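Local atomic coordinates of alpha-fucosidase (Bifidobacterium bifidum, PDB entry 2EAB), a protein that hydrolyses alpha-1,2-linked L-fucosides, releasing fucose; this chain is the catalytic fragment, assigned to glycoside hydrolase family 95, of a larger, probably membrane-anchored protein. Residues A[43-47]-A[398-404]; A[36-40]-A[411-415]; A[165-169]-A[180-184]; A[206-210]-A[244-248]; A[79-85]-A[235-240]. All blocks are in the same frame, centred on the assembly; numbering follows the deposited sequence.

Interaction 1 (A[43-47]-A[398-404])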
# COMPACT_ATOMS: atom_id res chain seq x y z
N ASP A 43 -2.74 -9.01 -25.47
CA ASP A 43 -3.86 -8.15 -25.09
C ASP A 43 -3.84 -7.83 -23.59
O ASP A 43 -4.12 -6.69 -23.18
CB ASP A 43 -5.19 -8.79 -25.48
CG ASP A 43 -6.34 -7.80 -25.45
OD1 ASP A 43 -6.25 -6.76 -26.15
OD2 ASP A 43 -7.33 -8.06 -24.74
N ASN A 44 -3.52 -8.82 -22.77
CA ASN A 44 -3.38 -8.59 -21.33
C ASN A 44 -2.18 -7.69 -21.04
O ASN A 44 -2.25 -6.80 -20.18
CB ASN A 44 -3.26 -9.91 -20.58
CG ASN A 44 -4.54 -10.72 -20.60
OD1 ASN A 44 -5.63 -10.18 -20.77
ND2 ASN A 44 -4.41 -12.03 -20.40
N ASN A 45 -1.08 -7.92 -21.75
CA ASN A 45 0.07 -7.05 -21.60
C ASN A 45 -0.24 -5.61 -22.01
O ASN A 45 0.19 -4.66 -21.35
CB ASN A 45 1.27 -7.56 -22.39
CG ASN A 45 2.47 -6.65 -22.23
OD1 ASN A 45 2.98 -6.48 -21.12
ND2 ASN A 45 2.89 -6.03 -23.32
N ARG A 46 -0.98 -5.45 -23.10
CA ARG A 46 -1.38 -4.11 -23.53
C ARG A 46 -2.19 -3.42 -22.42
O ARG A 46 -1.96 -2.25 -22.13
CB ARG A 46 -2.17 -4.14 -24.84
CG ARG A 46 -2.44 -2.76 -25.43
CD ARG A 46 -1.24 -2.20 -26.20
NE ARG A 46 -0.95 -2.97 -27.41
CZ ARG A 46 0.12 -2.78 -28.18
NH1 ARG A 46 1.02 -1.84 -27.89
NH2 ARG A 46 0.30 -3.54 -29.25
N TRP A 47 -3.11 -4.17 -21.81
CA TRP A 47 -3.92 -3.63 -20.72
C TRP A 47 -3.04 -2.99 -19.63
O TRP A 47 -3.26 -1.83 -19.24
CB TRP A 47 -4.82 -4.72 -20.10
CG TRP A 47 -5.49 -4.21 -18.85
CD1 TRP A 47 -6.64 -3.48 -18.78
CD2 TRP A 47 -5.00 -4.32 -17.50
NE1 TRP A 47 -6.92 -3.16 -17.47
CE2 TRP A 47 -5.93 -3.66 -16.67
CE3 TRP A 47 -3.90 -4.95 -16.92
CZ2 TRP A 47 -5.76 -3.58 -15.28
CZ3 TRP A 47 -3.73 -4.87 -15.54
CH2 TRP A 47 -4.66 -4.19 -14.74
N GLN A 398 -2.67 -5.00 -6.88
CA GLN A 398 -2.99 -4.21 -8.07
C GLN A 398 -3.97 -3.08 -7.76
O GLN A 398 -4.57 -2.51 -8.67
CB GLN A 398 -3.51 -5.12 -9.19
CG GLN A 398 -2.43 -6.10 -9.65
CD GLN A 398 -2.84 -7.02 -10.78
OE1 GLN A 398 -3.74 -6.71 -11.57
NE2 GLN A 398 -2.16 -8.15 -10.89
N GLY A 399 -4.09 -2.74 -6.48
CA GLY A 399 -5.04 -1.73 -6.04
C GLY A 399 -6.42 -2.35 -6.06
O GLY A 399 -6.81 -3.06 -5.13
N ILE A 400 -7.16 -2.05 -7.13
CA ILE A 400 -8.39 -2.76 -7.47
C ILE A 400 -8.45 -3.13 -8.96
O ILE A 400 -9.46 -3.68 -9.41
CB ILE A 400 -9.69 -1.94 -7.13
CG1 ILE A 400 -9.71 -0.58 -7.84
CG2 ILE A 400 -9.89 -1.83 -5.63
CD1 ILE A 400 -11.05 0.13 -7.76
N TRP A 401 -7.39 -2.86 -9.71
CA TRP A 401 -7.44 -2.93 -11.18
C TRP A 401 -6.75 -4.18 -11.72
O TRP A 401 -5.58 -4.40 -11.45
CB TRP A 401 -6.82 -1.67 -11.80
CG TRP A 401 -7.52 -0.42 -11.36
CD1 TRP A 401 -8.70 0.06 -11.85
CD2 TRP A 401 -7.12 0.48 -10.32
NE1 TRP A 401 -9.05 1.22 -11.19
CE2 TRP A 401 -8.10 1.49 -10.24
CE3 TRP A 401 -6.02 0.53 -9.44
CZ2 TRP A 401 -8.02 2.56 -9.33
CZ3 TRP A 401 -5.94 1.58 -8.54
CH2 TRP A 401 -6.94 2.58 -8.49
N SER A 402 -7.48 -4.98 -12.50
CA SER A 402 -6.91 -6.19 -13.10
C SER A 402 -7.67 -6.56 -14.36
O SER A 402 -8.83 -6.20 -14.51
CB SER A 402 -6.95 -7.35 -12.12
OG SER A 402 -8.29 -7.76 -11.93
N VAL A 403 -6.99 -7.29 -15.23
CA VAL A 403 -7.59 -7.81 -16.46
C VAL A 403 -7.64 -9.34 -16.47
O VAL A 403 -8.42 -9.93 -17.20
CB VAL A 403 -6.86 -7.27 -17.72
CG1 VAL A 403 -5.50 -7.94 -17.91
CG2 VAL A 403 -7.72 -7.44 -18.97
N THR A 404 -6.79 -9.96 -15.66
CA THR A 404 -6.67 -11.41 -15.61
C THR A 404 -7.65 -12.01 -14.61
O THR A 404 -7.99 -11.37 -13.61
CB THR A 404 -5.24 -11.82 -15.24
OG1 THR A 404 -4.86 -11.15 -14.03
CG2 THR A 404 -4.26 -11.43 -16.35
O HOH W 1 -7.91 -11.56 -19.41
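Trp47, on helix 42-50, lays one face of its indole on Val403 and the adjoining backbone of Ser402. The aromatic contacts dominate. Val403 CB makes a CH-pi contact 3.6 Å from the centroid of the Trp47 five-membered ring, 18° off the ring normal. Ser402 C lies over the same face, nearer the six-membered ring. At the ring edge, near its plane, Trp401 O is 3.4 Å from Trp47 CH2. The indole reaches this loop because CG of Trp47 stands anti to the backbone N (chi1 172°). Its NE1 is hydrogen-bonded to Thr62.

The van der Waals packing is smaller. Val403 CG1 fits between the indole and Asn44, 3.5 Å from Trp47 CE3 and 3.6 Å from Asn44 OD1. Trp401 CB adds a 4.1 Å contact with Trp47 CZ2.

The polar part runs through water. One molecule can donate to Asn44 OD1 (3.0 Å) and to Val403 O (2.8 Å). More acceptors lie within its reach than it has protons, so both bonds need not form at once.

No direct hydrogen bond joins the segments. Helix 42-50 of the N-terminal domain therefore meets the loop of the catalytic domain by ring packing, with one water as the polar bridge.

Interaction 2 (A[36-40]-A[411-415])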
# COMPACT_ATOMS: atom_id res chain seq x y z
N GLY A 36 6.39 -9.67 -18.01
CA GLY A 36 6.37 -10.41 -16.75
C GLY A 36 5.45 -11.61 -16.79
O GLY A 36 4.70 -11.81 -17.75
N GLY A 37 5.52 -12.41 -15.73
CA GLY A 37 4.69 -13.61 -15.60
C GLY A 37 3.21 -13.32 -15.70
O GLY A 37 2.73 -12.28 -15.21
N ASN A 38 2.50 -14.24 -16.36
CA ASN A 38 1.05 -14.17 -16.58
C ASN A 38 0.58 -13.18 -17.64
O ASN A 38 -0.62 -13.04 -17.88
CB ASN A 38 0.27 -13.97 -15.26
CG ASN A 38 0.15 -15.25 -14.46
OD1 ASN A 38 -0.31 -16.27 -14.97
ND2 ASN A 38 0.53 -15.19 -13.20
N TYR A 39 1.52 -12.50 -18.30
CA TYR A 39 1.16 -11.53 -19.33
C TYR A 39 1.71 -11.88 -20.71
O TYR A 39 2.05 -11.00 -21.51
CB TYR A 39 1.57 -10.12 -18.90
CG TYR A 39 0.68 -9.52 -17.85
CD1 TYR A 39 -0.39 -8.70 -18.21
CD2 TYR A 39 0.90 -9.76 -16.50
CE1 TYR A 39 -1.21 -8.12 -17.25
CE2 TYR A 39 0.07 -9.18 -15.52
CZ TYR A 39 -0.97 -8.37 -15.91
OH TYR A 39 -1.77 -7.77 -14.97
N GLY A 40 1.76 -13.18 -21.00
CA GLY A 40 2.17 -13.69 -22.31
C GLY A 40 1.17 -13.40 -23.42
O GLY A 40 1.54 -13.34 -24.60
N GLY A 411 -2.55 -18.96 -10.30
CA GLY A 411 -3.13 -19.37 -11.58
C GLY A 411 -2.92 -18.34 -12.66
O GLY A 411 -1.78 -18.08 -13.07
N ASN A 412 -4.01 -17.74 -13.14
CA ASN A 412 -3.95 -16.79 -14.26
C ASN A 412 -3.54 -15.37 -13.87
O ASN A 412 -3.26 -14.55 -14.75
CB ASN A 412 -5.30 -16.73 -14.98
CG ASN A 412 -5.67 -18.02 -15.66
OD1 ASN A 412 -4.81 -18.85 -15.99
ND2 ASN A 412 -6.97 -18.21 -15.87
N THR A 413 -3.53 -15.09 -12.57
CA THR A 413 -3.26 -13.74 -12.07
C THR A 413 -2.01 -13.80 -11.20
O THR A 413 -1.95 -14.62 -10.28
CB THR A 413 -4.47 -13.21 -11.31
OG1 THR A 413 -5.56 -13.07 -12.23
CG2 THR A 413 -4.18 -11.87 -10.65
N PRO A 414 -1.01 -12.94 -11.48
CA PRO A 414 0.27 -13.06 -10.77
C PRO A 414 0.10 -12.82 -9.28
O PRO A 414 -0.46 -11.79 -8.87
CB PRO A 414 1.13 -11.97 -11.41
CG PRO A 414 0.16 -10.99 -11.97
CD PRO A 414 -1.01 -11.81 -12.42
N TRP A 415 0.56 -13.78 -8.48
CA TRP A 415 0.41 -13.74 -7.02
C TRP A 415 -1.04 -13.52 -6.60
O TRP A 415 -1.30 -12.99 -5.51
CB TRP A 415 1.34 -12.69 -6.38
CG TRP A 415 2.78 -12.82 -6.78
CD1 TRP A 415 3.67 -13.73 -6.31
CD2 TRP A 415 3.48 -12.00 -7.72
NE1 TRP A 415 4.90 -13.54 -6.91
CE2 TRP A 415 4.81 -12.48 -7.78
CE3 TRP A 415 3.12 -10.91 -8.52
CZ2 TRP A 415 5.78 -11.90 -8.61
CZ3 TRP A 415 4.08 -10.34 -9.35
CH2 TRP A 415 5.40 -10.83 -9.38
O HOH W 2 -2.69 -15.00 -17.32
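Asn38 and Tyr39 meet Pro414 from the second half of a type II beta turn, Gly36 to Tyr39. The turn is closed by Tyr39 N bonding to Gly36 O at 3.3 Å. Asn38 takes the third place in it, with a positive phi of 75°, and its CB points toward segment 411-415. Both are loops joining two domains away from the calcium site: 36-40 of the N-terminal domain leads into helix 42-50, and 411-415 of the catalytic domain precedes strand 419-420.

The tight part centres on the buried Pro414 ring. Asn38 CB lies 3.8 Å from Pro414 CD. The Asn38 amide continues past it along the backbone of residues 411-414. It is directed there with CG anti to the carbonyl carbon (chi1 -78°). Pro414 CG approaches the edge of the Tyr39 ring, 4.0 Å from CE2 and near the ring plane. The side chains cross at about a right angle. Tyr39 packs on Asn44, Trp47 and Gln48 of helix 42-50, so Pro414 abuts a ring seated on that helix.

The other side is looser. Asn412 is exposed, and its CB points away from the turn. Its ND2 bonds back to Ala405 O. Gly37, also exposed, offers mainly its carbonyl, with O 4.1 Å from Pro414 CB. Here the backbones are joined by a water, which donates to Asn38 O at 2.9 Å and to Asn412 O at 2.7 Å.

Interaction 3 (A[165-169]-A[180-184])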
# COMPACT_ATOMS: atom_id res chain seq x y z
N GLY A 165 -10.34 13.48 -11.02
CA GLY A 165 -10.65 12.06 -10.87
C GLY A 165 -11.54 11.52 -11.98
O GLY A 165 -12.53 10.85 -11.71
N LYS A 166 -11.17 11.81 -13.22
CA LYS A 166 -11.93 11.30 -14.36
C LYS A 166 -11.04 11.07 -15.56
O LYS A 166 -9.98 11.69 -15.70
CB LYS A 166 -13.09 12.25 -14.71
CG LYS A 166 -12.67 13.60 -15.26
CD LYS A 166 -13.81 14.61 -15.16
CE LYS A 166 -13.57 15.83 -16.04
NZ LYS A 166 -13.89 15.54 -17.47
N ALA A 167 -11.47 10.15 -16.42
CA ALA A 167 -10.78 9.84 -17.67
C ALA A 167 -11.59 10.40 -18.83
O ALA A 167 -12.82 10.35 -18.81
CB ALA A 167 -10.59 8.34 -17.82
N ASP A 168 -10.89 10.93 -19.83
CA ASP A 168 -11.53 11.55 -20.98
C ASP A 168 -11.02 10.96 -22.29
O ASP A 168 -9.86 10.53 -22.37
CB ASP A 168 -11.29 13.06 -20.97
CG ASP A 168 -11.57 13.71 -19.62
OD1 ASP A 168 -12.75 13.78 -19.22
OD2 ASP A 168 -10.61 14.16 -18.96
N VAL A 169 -11.88 10.93 -23.30
CA VAL A 169 -11.49 10.58 -24.67
C VAL A 169 -12.19 11.54 -25.62
O VAL A 169 -13.36 11.87 -25.43
CB VAL A 169 -11.88 9.12 -25.05
CG1 VAL A 169 -11.36 8.77 -26.45
CG2 VAL A 169 -11.36 8.10 -24.03
N ARG A 180 -15.94 11.12 -24.67
CA ARG A 180 -16.26 10.18 -23.60
C ARG A 180 -15.63 10.67 -22.32
O ARG A 180 -14.51 11.19 -22.32
CB ARG A 180 -15.76 8.78 -23.93
CG ARG A 180 -16.23 8.27 -25.29
CD ARG A 180 -16.12 6.77 -25.38
NE ARG A 180 -14.81 6.36 -25.87
CZ ARG A 180 -14.55 6.00 -27.12
NH1 ARG A 180 -15.51 6.00 -28.04
NH2 ARG A 180 -13.33 5.65 -27.46
N GLU A 181 -16.36 10.51 -21.23
CA GLU A 181 -15.89 10.86 -19.90
C GLU A 181 -16.29 9.75 -18.95
O GLU A 181 -17.44 9.31 -18.96
CB GLU A 181 -16.50 12.19 -19.46
CG GLU A 181 -16.09 12.63 -18.07
CD GLU A 181 -17.01 13.70 -17.53
OE1 GLU A 181 -18.16 13.38 -17.18
OE2 GLU A 181 -16.57 14.87 -17.44
N TYR A 182 -15.34 9.32 -18.13
CA TYR A 182 -15.58 8.24 -17.18
C TYR A 182 -15.12 8.63 -15.78
O TYR A 182 -14.03 9.16 -15.61
CB TYR A 182 -14.80 6.99 -17.58
CG TYR A 182 -14.98 6.51 -18.99
CD1 TYR A 182 -16.05 5.69 -19.34
CD2 TYR A 182 -14.05 6.85 -19.98
CE1 TYR A 182 -16.21 5.24 -20.64
CE2 TYR A 182 -14.20 6.39 -21.28
CZ TYR A 182 -15.28 5.58 -21.60
OH TYR A 182 -15.43 5.11 -22.88
N PHE A 183 -15.95 8.33 -14.79
CA PHE A 183 -15.54 8.46 -13.39
C PHE A 183 -16.32 7.50 -12.51
O PHE A 183 -17.34 6.95 -12.93
CB PHE A 183 -15.63 9.92 -12.88
CG PHE A 183 -17.01 10.51 -12.92
CD1 PHE A 183 -17.88 10.35 -11.84
CD2 PHE A 183 -17.43 11.27 -14.00
CE1 PHE A 183 -19.16 10.91 -11.86
CE2 PHE A 183 -18.71 11.83 -14.03
CZ PHE A 183 -19.56 11.66 -12.96
N ALA A 184 -15.81 7.26 -11.31
CA ALA A 184 -16.50 6.43 -10.34
C ALA A 184 -16.65 7.23 -9.06
O ALA A 184 -15.66 7.56 -8.40
CB ALA A 184 -15.75 5.14 -10.09
O HOH W 3 -13.20 8.31 -10.74
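Most striking here, Lys166 NZ lies between the carboxylates of Glu181 and Asp168. Lys166 NZ bonds to Glu181 OE2 at 2.8 Å, on the anti side, and to Asp168 OD1 at 2.7 Å, on the syn side. The lysine chain bends at its last torsion (chi4 79°), turning NZ to both acids. Asp168 OD1 and Glu181 OE2 are 4.4 Å apart, and Lys166 probably offsets their repulsion. Asp11 also pairs with Lys166, Lys320 with Glu181 OE2, and Tyr316 OH is hydrogen-bonded to Glu181 OE1.

On the other side of the sheet lie Ala167, Val169, Arg180 and Tyr182. Val169 and Arg180 run side by side, with Val169 CG1 3.8 Å from Arg180 NH2. Arg180 NE forms a salt bridge with Glu70. Val169 CG2 meets the edge of the Tyr182 ring, 4.3 Å from CE2.

From Ala167 to Val169 the pairing is regular. Ala167 with Tyr182 and Val169 with Arg180 are hydrogen-bonded pairs, and Asp168 with Glu181 is the non-hydrogen-bonded pair between. Before it, Gly165 and Lys166 both face Asn161, a G1 beta bulge. A water joins Gly165 O (2.8 Å) to Ala184 N (2.9 Å). This is an antiparallel beta hairpin inside the large sheet of the N-terminal beta-sandwich domain.

Interaction 4 (A[206-210]-A[244-248])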
# COMPACT_ATOMS: atom_id res chain seq x y z
N ASN A 206 -23.49 0.14 -29.30
CA ASN A 206 -23.98 -1.00 -28.56
C ASN A 206 -23.20 -1.10 -27.25
O ASN A 206 -21.97 -1.04 -27.26
CB ASN A 206 -23.79 -2.26 -29.40
CG ASN A 206 -24.20 -3.52 -28.68
OD1 ASN A 206 -23.47 -4.02 -27.81
ND2 ASN A 206 -25.35 -4.07 -29.04
N VAL A 207 -23.92 -1.23 -26.14
CA VAL A 207 -23.26 -1.40 -24.84
C VAL A 207 -23.47 -2.82 -24.31
O VAL A 207 -24.60 -3.32 -24.28
CB VAL A 207 -23.67 -0.32 -23.80
CG1 VAL A 207 -25.17 -0.23 -23.64
CG2 VAL A 207 -23.01 -0.59 -22.45
N SER A 208 -22.37 -3.45 -23.94
CA SER A 208 -22.39 -4.78 -23.33
C SER A 208 -21.46 -4.80 -22.13
O SER A 208 -20.60 -3.93 -21.98
CB SER A 208 -22.00 -5.85 -24.35
OG SER A 208 -20.71 -5.62 -24.88
N MET A 209 -21.63 -5.79 -21.26
CA MET A 209 -20.78 -5.92 -20.08
C MET A 209 -20.45 -7.39 -19.79
O MET A 209 -20.86 -7.94 -18.77
CB MET A 209 -21.42 -5.24 -18.87
CG MET A 209 -20.45 -4.95 -17.73
SD MET A 209 -21.25 -3.99 -16.44
CE MET A 209 -19.95 -3.91 -15.22
N PRO A 210 -19.69 -8.03 -20.70
CA PRO A 210 -19.34 -9.43 -20.52
C PRO A 210 -18.42 -9.64 -19.32
O PRO A 210 -17.46 -8.88 -19.12
CB PRO A 210 -18.61 -9.79 -21.81
CG PRO A 210 -18.06 -8.49 -22.30
CD PRO A 210 -19.11 -7.49 -21.95
N SER A 244 -24.07 -6.92 -11.83
CA SER A 244 -23.73 -5.62 -12.37
C SER A 244 -24.85 -5.12 -13.27
O SER A 244 -25.54 -5.92 -13.93
CB SER A 244 -22.41 -5.65 -13.13
OG SER A 244 -22.52 -6.38 -14.34
N GLN A 245 -25.04 -3.81 -13.29
CA GLN A 245 -26.11 -3.19 -14.07
C GLN A 245 -25.64 -1.91 -14.73
O GLN A 245 -24.88 -1.14 -14.14
CB GLN A 245 -27.33 -2.90 -13.19
CG GLN A 245 -28.01 -4.17 -12.70
CD GLN A 245 -29.17 -3.91 -11.77
OE1 GLN A 245 -29.97 -2.99 -11.96
NE2 GLN A 245 -29.28 -4.75 -10.74
N ILE A 246 -26.08 -1.72 -15.97
CA ILE A 246 -25.84 -0.49 -16.72
C ILE A 246 -27.18 0.11 -17.09
O ILE A 246 -27.97 -0.51 -17.82
CB ILE A 246 -25.00 -0.72 -18.01
CG1 ILE A 246 -23.67 -1.41 -17.68
CG2 ILE A 246 -24.80 0.61 -18.76
CD1 ILE A 246 -22.72 -1.60 -18.86
N LYS A 247 -27.44 1.30 -16.57
CA LYS A 247 -28.65 2.05 -16.88
C LYS A 247 -28.30 3.14 -17.89
O LYS A 247 -27.43 3.97 -17.63
CB LYS A 247 -29.23 2.66 -15.60
CG LYS A 247 -30.54 3.40 -15.77
CD LYS A 247 -30.98 4.02 -14.46
CE LYS A 247 -32.34 4.70 -14.57
NZ LYS A 247 -33.45 3.74 -14.81
N VAL A 248 -28.97 3.11 -19.04
CA VAL A 248 -28.68 4.03 -20.14
C VAL A 248 -29.72 5.15 -20.17
O VAL A 248 -30.92 4.89 -20.37
CB VAL A 248 -28.64 3.29 -21.50
CG1 VAL A 248 -28.27 4.24 -22.63
CG2 VAL A 248 -27.65 2.13 -21.45
O HOH W 4 -20.78 -7.91 -15.80
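Strands 206-208 and 244-248 run antiparallel at 159° and come no closer than 9.2 Å between axes, so they face each other as layers rather than as neighbours in one sheet. This is the interior of a beta sandwich, the N-terminal domain of the chain. Strand 203-208 belongs to the seven-stranded sheet and strand 241-250 to the nine-stranded one. No hydrogen bond crosses directly between the segments.

Val207 and Met209 point in from one layer. Ser244, Ile246 and Val248 point in from the other. Ile246 CD1 is the meeting point. Ile246 CD1 touches Val207 CG2 at 3.7 Å and Met209 SD at 3.7 Å. The Val207 and Ile246 side chains slide past each other in opposite directions, whereas Met209 and Ile246 cross at a slant. Val207 CG1 extends the apolar line to Val248 CG2 at 4.1 Å.

Met209 spans the gap with CG anti to the backbone N (chi1 -163°) and an extended chain beyond it. This brings its sulfur and methyl to the opposite layer, with Met209 CE 3.7 Å from Ser244 CB. Leu276 touches both Val207 and Ile246, so strand 273-282 shares the core. On the far side of strand 241-250, Gln245 and Lys247 pack against helix 297-314.

At the Met209 end, Ser244 OG packs 3.4 Å from Met209 SD. The polar link there is a water, which donates to Met209 O at 3.0 Å and is hydrogen-bonded to Ser244 OG at 2.7 Å.

Interaction 5 (A[79-85]-A[235-240])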
# COMPACT_ATOMS: atom_id res chain seq x y z
N LEU A 79 -14.67 -9.25 -5.65
CA LEU A 79 -14.83 -10.41 -6.52
C LEU A 79 -13.63 -11.34 -6.36
O LEU A 79 -12.66 -11.29 -7.11
CB LEU A 79 -15.05 -10.01 -7.98
CG LEU A 79 -15.65 -11.13 -8.84
CD1 LEU A 79 -17.12 -11.38 -8.49
CD2 LEU A 79 -15.50 -10.83 -10.31
N TRP A 80 -13.74 -12.17 -5.33
CA TRP A 80 -12.68 -13.04 -4.85
C TRP A 80 -13.16 -14.48 -4.81
O TRP A 80 -14.18 -14.78 -4.19
CB TRP A 80 -12.31 -12.61 -3.42
CG TRP A 80 -11.13 -11.69 -3.30
CD1 TRP A 80 -11.12 -10.32 -3.33
CD2 TRP A 80 -9.79 -12.11 -3.07
NE1 TRP A 80 -9.82 -9.87 -3.14
CE2 TRP A 80 -8.99 -10.95 -2.98
CE3 TRP A 80 -9.18 -13.36 -2.93
CZ2 TRP A 80 -7.61 -11.01 -2.77
CZ3 TRP A 80 -7.82 -13.42 -2.72
CH2 TRP A 80 -7.05 -12.25 -2.65
N THR A 81 -12.42 -15.38 -5.46
CA THR A 81 -12.63 -16.81 -5.26
C THR A 81 -11.94 -17.24 -3.96
O THR A 81 -11.24 -16.46 -3.33
CB THR A 81 -12.10 -17.64 -6.44
OG1 THR A 81 -10.72 -17.35 -6.63
CG2 THR A 81 -12.87 -17.36 -7.73
N GLY A 82 -12.16 -18.50 -3.57
CA GLY A 82 -11.63 -19.04 -2.33
C GLY A 82 -12.59 -18.90 -1.16
O GLY A 82 -13.73 -18.44 -1.32
N GLY A 83 -12.14 -19.32 0.02
CA GLY A 83 -12.90 -19.09 1.24
C GLY A 83 -14.00 -20.12 1.47
O GLY A 83 -14.06 -21.15 0.80
N PRO A 84 -14.89 -19.84 2.44
CA PRO A 84 -15.94 -20.81 2.75
C PRO A 84 -16.79 -21.08 1.51
O PRO A 84 -17.10 -20.16 0.75
CB PRO A 84 -16.74 -20.12 3.85
CG PRO A 84 -16.40 -18.68 3.75
CD PRO A 84 -14.99 -18.63 3.26
N GLY A 85 -17.12 -22.35 1.30
CA GLY A 85 -17.86 -22.76 0.12
C GLY A 85 -16.99 -23.26 -1.02
O GLY A 85 -17.50 -23.86 -1.96
N LEU A 235 -20.18 -17.16 -8.58
CA LEU A 235 -18.89 -17.77 -8.89
C LEU A 235 -18.99 -19.27 -8.71
O LEU A 235 -19.54 -19.75 -7.72
CB LEU A 235 -17.77 -17.21 -8.01
CG LEU A 235 -17.47 -15.71 -8.18
CD1 LEU A 235 -16.31 -15.32 -7.27
CD2 LEU A 235 -17.17 -15.35 -9.63
N GLY A 236 -18.46 -20.02 -9.67
CA GLY A 236 -18.45 -21.47 -9.60
C GLY A 236 -17.58 -21.99 -8.46
O GLY A 236 -17.90 -23.01 -7.85
N ASN A 237 -16.50 -21.29 -8.17
CA ASN A 237 -15.56 -21.76 -7.16
C ASN A 237 -16.12 -21.77 -5.74
O ASN A 237 -15.84 -22.68 -4.97
CB ASN A 237 -14.24 -20.98 -7.26
CG ASN A 237 -13.44 -20.99 -5.97
OD1 ASN A 237 -13.77 -20.28 -5.02
ND2 ASN A 237 -12.36 -21.77 -5.95
N ASN A 238 -16.93 -20.77 -5.39
CA ASN A 238 -17.36 -20.60 -3.99
C ASN A 238 -18.79 -20.10 -3.78
O ASN A 238 -19.18 -19.84 -2.64
CB ASN A 238 -16.39 -19.66 -3.25
CG ASN A 238 -16.40 -18.26 -3.82
OD1 ASN A 238 -17.20 -17.92 -4.70
ND2 ASN A 238 -15.49 -17.42 -3.34
N GLY A 239 -19.55 -19.95 -4.86
CA GLY A 239 -20.94 -19.52 -4.75
C GLY A 239 -21.16 -18.05 -4.46
O GLY A 239 -22.30 -17.63 -4.26
N LEU A 240 -20.09 -17.25 -4.44
CA LEU A 240 -20.23 -15.79 -4.27
C LEU A 240 -21.17 -15.22 -5.32
O LEU A 240 -20.99 -15.47 -6.51
CB LEU A 240 -18.86 -15.10 -4.36
CG LEU A 240 -18.83 -13.63 -3.96
CD1 LEU A 240 -18.92 -13.47 -2.45
CD2 LEU A 240 -17.56 -12.97 -4.49
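Asn238 ND2 spends both its N-H groups on the backbone of segment 79-85. Asn238 ND2 reaches Gly82 O at 2.9 Å in a nearly straight bond (175°). The bond from Asn238 ND2 to Trp80 O, 3.1 Å, is more bent. Both acceptors lie in or near the amide plane and use a carbonyl lone pair, which should hold the amide against rotation. Trp80 O has a second donor, Tyr490 OH. Asn237 OD1 accepts from Gly82 N at 2.8 Å, also nearly straight (173°), but the N-H comes in above the carbonyl plane.

Asn238 is fixed from its own side too. Asn238 OD1 accepts from Leu240 N at 3.0 Å, an Asx turn. The position of CG (chi1 64°) lets OD1 turn back while ND2 faces segment 79-85.

Packing surrounds this polar centre. Leu235 CD1 touches Thr81 CG2 at 4.0 Å, and Leu235 CD2 touches Leu79 CD1 at 4.1 Å. Leu240 CD2 lies 3.8 Å from Trp80 O.

Segment 235-240 is the turn joining strands 228-235 and 241-250. Segment 79-85 follows strand 69-76. Leu79 and Leu240 both rest on Thr282 of strand 273-282, and Leu79 and Leu235 on Tyr242 of strand 241-250.

In the fold
Interactions 1 and 2 are neighbours, their centres 10 Å apart. Thr404 OG1 and Thr413 OG1 probably share a hydrogen bond at 2.7 Å, and Tyr39 OH lies 3.5 Å from Trp47 CZ3. Both join the N-terminal region to one loop region of the catalytic domain. Interactions 3 and 4 lie within the N-terminal sandwich, 17 Å apart between centres, one along the large sheet and one across the layers. Interaction 5 involves the turn after strand 228-235, its centre 24 Å from that of interaction 4. The calcium ion, with Gly57, Glu77, Ser386 and Leu393 at its site, lies about 8 Å from the side chains of both Trp401 in interaction 1 and Trp80 in interaction 5.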